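Local coordinates for protein alanine racemase (Acinetobacter baumannii, PDB 4QHR) that belongs to the alanine racemase family, two-domain enzymes that pair an N-terminal alpha/beta barrel with a C-terminal beta domain, at residues V75-E84 and E96-W107. Residues are numbered along the deposited sequence; the frame is centred on the assembly and turned at random.
Sequences VTLIEGVFSE and ECVIHHQQQFEW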
loop_
_atom_site.group_PDB
_atom_site.type_symbol
_atom_site.label_atom_id
_atom_site.label_comp_id
_atom_site.label_asym_id
_atom_site.label_seq_id
_atom_site.Cartn_x
_atom_site.Cartn_y
_atom_site.Cartn_z
ATOM N N VAL A 75 -24.864 -8.467 -8.421
ATOM C CA VAL A 75 -23.474 -8.539 -7.939
ATOM C C VAL A 75 -23.072 -9.980 -8.120
ATOM O O VAL A 75 -23.853 -10.853 -7.793
ATOM C CB VAL A 75 -23.320 -8.118 -6.466
ATOM C CG1 VAL A 75 -21.917 -8.445 -5.949
ATOM C CG2 VAL A 75 -23.511 -6.634 -6.320
ATOM N N THR A 76 -21.883 -10.225 -8.651
ATOM C CA THR A 76 -21.349 -11.578 -8.776
ATOM C C THR A 76 -20.189 -11.759 -7.797
ATOM O O THR A 76 -19.245 -10.941 -7.789
ATOM C CB THR A 76 -20.928 -11.875 -10.199
ATOM O OG1 THR A 76 -22.097 -11.829 -11.026
ATOM C CG2 THR A 76 -20.366 -13.271 -10.293
ATOM N N LEU A 77 -20.280 -12.777 -6.937
ATOM C CA LEU A 77 -19.161 -13.133 -6.055
ATOM C C LEU A 77 -18.238 -14.005 -6.882
ATOM O O LEU A 77 -18.499 -15.209 -7.102
ATOM C CB LEU A 77 -19.601 -13.867 -4.786
ATOM C CG LEU A 77 -20.760 -13.169 -4.032
ATOM C CD1 LEU A 77 -21.258 -13.987 -2.843
ATOM C CD2 LEU A 77 -20.385 -11.739 -3.617
ATOM N N ILE A 78 -17.129 -13.414 -7.338
ATOM C CA ILE A 78 -16.330 -14.082 -8.397
ATOM C C ILE A 78 -15.507 -15.276 -7.918
ATOM O O ILE A 78 -14.956 -15.984 -8.723
ATOM C CB ILE A 78 -15.439 -13.024 -9.109
ATOM C CG1 ILE A 78 -15.179 -13.326 -10.597
ATOM C CG2 ILE A 78 -14.129 -12.840 -8.383
ATOM C CD1 ILE A 78 -16.412 -13.245 -11.484
ATOM N N GLU A 79 -15.390 -15.481 -6.600
ATOM C CA GLU A 79 -14.750 -16.644 -6.034
ATOM C C GLU A 79 -15.748 -17.460 -5.276
ATOM O O GLU A 79 -15.361 -18.393 -4.602
ATOM C CB GLU A 79 -13.664 -16.218 -5.065
ATOM C CG GLU A 79 -12.583 -15.361 -5.668
ATOM C CD GLU A 79 -11.416 -15.080 -4.668
ATOM O OE1 GLU A 79 -11.276 -15.786 -3.622
ATOM O OE2 GLU A 79 -10.610 -14.138 -4.932
ATOM N N GLY A 80 -17.033 -17.088 -5.371
ATOM C CA GLY A 80 -18.091 -17.783 -4.618
ATOM C C GLY A 80 -18.009 -17.549 -3.120
ATOM O O GLY A 80 -17.408 -16.570 -2.673
ATOM N N VAL A 81 -18.597 -18.449 -2.340
ATOM C CA VAL A 81 -18.586 -18.294 -0.874
ATOM C C VAL A 81 -17.438 -19.103 -0.267
ATOM O O VAL A 81 -17.054 -20.171 -0.805
ATOM C CB VAL A 81 -19.931 -18.628 -0.241
ATOM C CG1 VAL A 81 -21.012 -17.735 -0.862
ATOM C CG2 VAL A 81 -20.281 -20.090 -0.380
ATOM N N PHE A 82 -16.945 -18.594 0.862
ATOM C CA PHE A 82 -15.826 -19.180 1.591
ATOM C C PHE A 82 -16.301 -20.057 2.758
ATOM O O PHE A 82 -15.581 -20.932 3.207
ATOM C CB PHE A 82 -14.850 -18.052 2.060
ATOM C CG PHE A 82 -14.340 -17.218 0.926
ATOM C CD1 PHE A 82 -15.062 -16.132 0.488
ATOM C CD2 PHE A 82 -13.158 -17.572 0.231
ATOM C CE1 PHE A 82 -14.625 -15.385 -0.594
ATOM C CE2 PHE A 82 -12.698 -16.821 -0.825
ATOM C CZ PHE A 82 -13.424 -15.721 -1.246
ATOM N N SER A 83 -17.504 -19.838 3.240
ATOM C CA SER A 83 -18.093 -20.665 4.285
ATOM C C SER A 83 -19.577 -20.807 3.969
ATOM O O SER A 83 -20.197 -19.886 3.368
ATOM C CB SER A 83 -17.814 -20.052 5.687
ATOM O OG SER A 83 -18.436 -18.775 5.845
ATOM N N GLU A 84 -20.190 -21.915 4.398
ATOM C CA GLU A 84 -21.614 -22.154 4.061
ATOM C C GLU A 84 -22.547 -21.065 4.587
ATOM O O GLU A 84 -23.532 -20.699 3.921
ATOM C CB GLU A 84 -22.104 -23.512 4.540
ATOM C CG GLU A 84 -23.477 -23.845 3.989
ATOM C CD GLU A 84 -24.077 -25.046 4.650
ATOM O OE1 GLU A 84 -23.309 -25.879 5.209
ATOM O OE2 GLU A 84 -25.326 -25.155 4.599
ATOM N N GLU A 96 -25.130 -13.420 -7.117
ATOM C CA GLU A 96 -24.926 -14.655 -7.810
ATOM C C GLU A 96 -23.534 -15.163 -7.428
ATOM O O GLU A 96 -22.606 -14.371 -7.299
ATOM C CB GLU A 96 -25.015 -14.454 -9.310
ATOM C CG GLU A 96 -26.413 -14.032 -9.738
ATOM C CD GLU A 96 -26.578 -13.932 -11.219
ATOM O OE1 GLU A 96 -25.556 -13.799 -11.937
ATOM O OE2 GLU A 96 -27.743 -14.057 -11.653
ATOM N N CYS A 97 -23.411 -16.474 -7.305
ATOM C CA CYS A 97 -22.182 -17.094 -6.868
ATOM C C CYS A 97 -21.487 -17.828 -7.965
ATOM O O CYS A 97 -22.108 -18.605 -8.686
ATOM C CB CYS A 97 -22.449 -18.105 -5.751
ATOM S SG CYS A 97 -23.068 -17.324 -4.268
ATOM N N VAL A 98 -20.184 -17.586 -8.061
ATOM C CA VAL A 98 -19.308 -18.498 -8.721
ATOM C C VAL A 98 -19.187 -19.752 -7.854
ATOM O O VAL A 98 -19.103 -19.657 -6.623
ATOM C CB VAL A 98 -17.910 -17.899 -8.939
ATOM C CG1 VAL A 98 -16.850 -18.975 -8.997
ATOM C CG2 VAL A 98 -17.901 -17.104 -10.225
ATOM N N ILE A 99 -19.189 -20.930 -8.475
ATOM C CA ILE A 99 -18.693 -22.113 -7.800
ATOM C C ILE A 99 -17.462 -22.626 -8.559
ATOM O O ILE A 99 -17.407 -22.624 -9.794
ATOM C CB ILE A 99 -19.765 -23.240 -7.604
ATOM C CG1 ILE A 99 -20.217 -23.844 -8.920
ATOM C CG2 ILE A 99 -20.931 -22.733 -6.765
ATOM C CD1 ILE A 99 -20.974 -25.155 -8.774
ATOM N N HIS A 100 -16.458 -23.033 -7.803
ATOM C CA HIS A 100 -15.205 -23.482 -8.403
ATOM C C HIS A 100 -14.713 -24.834 -7.833
ATOM O O HIS A 100 -13.749 -25.369 -8.339
ATOM C CB HIS A 100 -14.111 -22.398 -8.309
ATOM C CG HIS A 100 -13.750 -22.046 -6.905
ATOM N ND1 HIS A 100 -12.944 -22.851 -6.125
ATOM C CD2 HIS A 100 -14.106 -20.990 -6.130
ATOM C CE1 HIS A 100 -12.808 -22.294 -4.937
ATOM N NE2 HIS A 100 -13.536 -21.185 -4.900
ATOM N N HIS A 101 -15.363 -25.385 -6.820
ATOM C CA HIS A 101 -14.927 -26.664 -6.277
ATOM C C HIS A 101 -16.077 -27.334 -5.561
ATOM O O HIS A 101 -17.121 -26.695 -5.260
ATOM C CB HIS A 101 -13.616 -26.517 -5.436
ATOM C CG HIS A 101 -13.761 -25.731 -4.162
ATOM N ND1 HIS A 101 -12.899 -25.893 -3.099
ATOM C CD2 HIS A 101 -14.662 -24.794 -3.771
ATOM C CE1 HIS A 101 -13.257 -25.087 -2.118
ATOM N NE2 HIS A 101 -14.327 -24.421 -2.495
ATOM N N GLN A 102 -15.900 -28.630 -5.305
ATOM C CA GLN A 102 -16.946 -29.529 -4.796
ATOM C C GLN A 102 -17.670 -29.007 -3.547
ATOM O O GLN A 102 -18.889 -29.044 -3.458
ATOM C CB GLN A 102 -16.338 -30.915 -4.529
ATOM C CG GLN A 102 -17.304 -32.050 -4.263
ATOM C CD GLN A 102 -18.305 -32.288 -5.379
ATOM O OE1 GLN A 102 -18.014 -32.122 -6.569
ATOM N NE2 GLN A 102 -19.507 -32.697 -4.989
ATOM N N GLN A 103 -16.902 -28.455 -2.614
ATOM C CA GLN A 103 -17.450 -27.906 -1.396
ATOM C C GLN A 103 -18.584 -26.928 -1.710
ATOM O O GLN A 103 -19.664 -26.975 -1.112
ATOM C CB GLN A 103 -16.302 -27.181 -0.680
ATOM C CG GLN A 103 -16.732 -26.351 0.475
ATOM C CD GLN A 103 -15.616 -26.019 1.410
ATOM O OE1 GLN A 103 -15.005 -24.929 1.327
ATOM N NE2 GLN A 103 -15.342 -26.925 2.332
ATOM N N GLN A 104 -18.334 -26.007 -2.638
ATOM C CA GLN A 104 -19.346 -24.952 -2.949
ATOM C C GLN A 104 -20.530 -25.541 -3.704
ATOM O O GLN A 104 -21.689 -25.101 -3.571
ATOM C CB GLN A 104 -18.710 -23.844 -3.786
ATOM C CG GLN A 104 -17.839 -22.865 -3.029
ATOM C CD GLN A 104 -16.986 -22.029 -3.971
ATOM O OE1 GLN A 104 -16.723 -22.418 -5.115
ATOM N NE2 GLN A 104 -16.536 -20.876 -3.499
ATOM N N PHE A 105 -20.229 -26.524 -4.524
ATOM C CA PHE A 105 -21.292 -27.261 -5.209
ATOM C C PHE A 105 -22.251 -27.837 -4.204
ATOM O O PHE A 105 -23.464 -27.645 -4.327
ATOM C CB PHE A 105 -20.690 -28.337 -6.080
ATOM C CG PHE A 105 -21.717 -29.219 -6.748
ATOM C CD1 PHE A 105 -22.487 -28.749 -7.793
ATOM C CD2 PHE A 105 -21.897 -30.510 -6.329
ATOM C CE1 PHE A 105 -23.403 -29.580 -8.438
ATOM C CE2 PHE A 105 -22.812 -31.330 -6.952
ATOM C CZ PHE A 105 -23.568 -30.868 -8.015
ATOM N N GLU A 106 -21.712 -28.503 -3.174
ATOM C CA GLU A 106 -22.571 -29.132 -2.154
ATOM C C GLU A 106 -23.397 -28.099 -1.433
ATOM O O GLU A 106 -24.598 -28.301 -1.237
ATOM C CB GLU A 106 -21.741 -29.996 -1.172
ATOM C CG GLU A 106 -21.280 -31.291 -1.861
ATOM C CD GLU A 106 -20.098 -31.960 -1.198
ATOM O OE1 GLU A 106 -19.740 -31.569 -0.067
ATOM O OE2 GLU A 106 -19.486 -32.856 -1.838
ATOM N N TRP A 107 -22.788 -26.981 -1.057
ATOM C CA TRP A 107 -23.554 -25.932 -0.354
ATOM C C TRP A 107 -24.678 -25.316 -1.206
ATOM O O TRP A 107 -25.761 -24.986 -0.698
ATOM C CB TRP A 107 -22.634 -24.826 0.113
ATOM C CG TRP A 107 -21.579 -25.261 1.090
ATOM C CD1 TRP A 107 -21.604 -26.345 1.925
ATOM C CD2 TRP A 107 -20.325 -24.584 1.343
ATOM N NE1 TRP A 107 -20.432 -26.403 2.659
ATOM C CE2 TRP A 107 -19.646 -25.323 2.336
ATOM C CE3 TRP A 107 -19.722 -23.423 0.826
ATOM C CZ2 TRP A 107 -18.397 -24.935 2.822
ATOM C CZ3 TRP A 107 -18.476 -23.048 1.309
ATOM C CH2 TRP A 107 -17.840 -23.802 2.304
HETATM O O HOH W 1 -24.805 -11.036 -11.049
HETATM O O HOH W 2 -13.443 -19.760 -2.574
HETATM O O HOH W 3 -19.942 -20.332 -3.979
HETATM O O HOH W 4 -15.446 -22.617 -0.528
#
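Leu77 and Glu96 meet backbone to backbone where strands 75-77 and 96-99 run parallel as neighbours in the TIM-type barrel, the two ends of a beta-alpha-beta unit. Glu96 N donates to Val75 O, Leu77 N gives Glu96 O a 2.8 Å bond, and Val98 N reaches Leu77 O at 3.1 Å. That last carbonyl also takes Gly80 N from the other face of its plane, closing the type I turn of 77-80. Beyond the strand, the Gln104 side chain, extended beyond CG, donates through NE2 to two loop carbonyls. Gln104 NE2 lies 3.0 Å from Glu79 O, on a lone pair in the carbonyl plane. The bond from Gln104 NE2 to Val81 O is 2.8 Å and nearly straight. Both acceptors lie close to the amide plane, and OE1 accepts His100 N, so all three bonds fix the flip of the amide. Waters extend the network: one joins Glu79 O to His100 NE2, one takes Val81 N and donates to Val98 O, and another donates to both Val81 O and Gln103 OE1 while bonding His101 NE2. On the sheet face of Thr76 and Glu96, a water bonds Thr76 OG1 and, weakly, Glu96 OE1. Glu96 OE1 is also hydrogen-bonded to Trp123 NE1, and OE2 forms a salt bridge with Lys121. Val81 CG1 packs on Cys97 SG, while its CG2 meets the Trp107 edge at CE3. Glu84, salt-bridged to Lys110, lies across the indole face: Glu84 CB makes a CH-pi contact, 3.6 Å from the centroid of the Trp107 five-membered ring and almost directly above it.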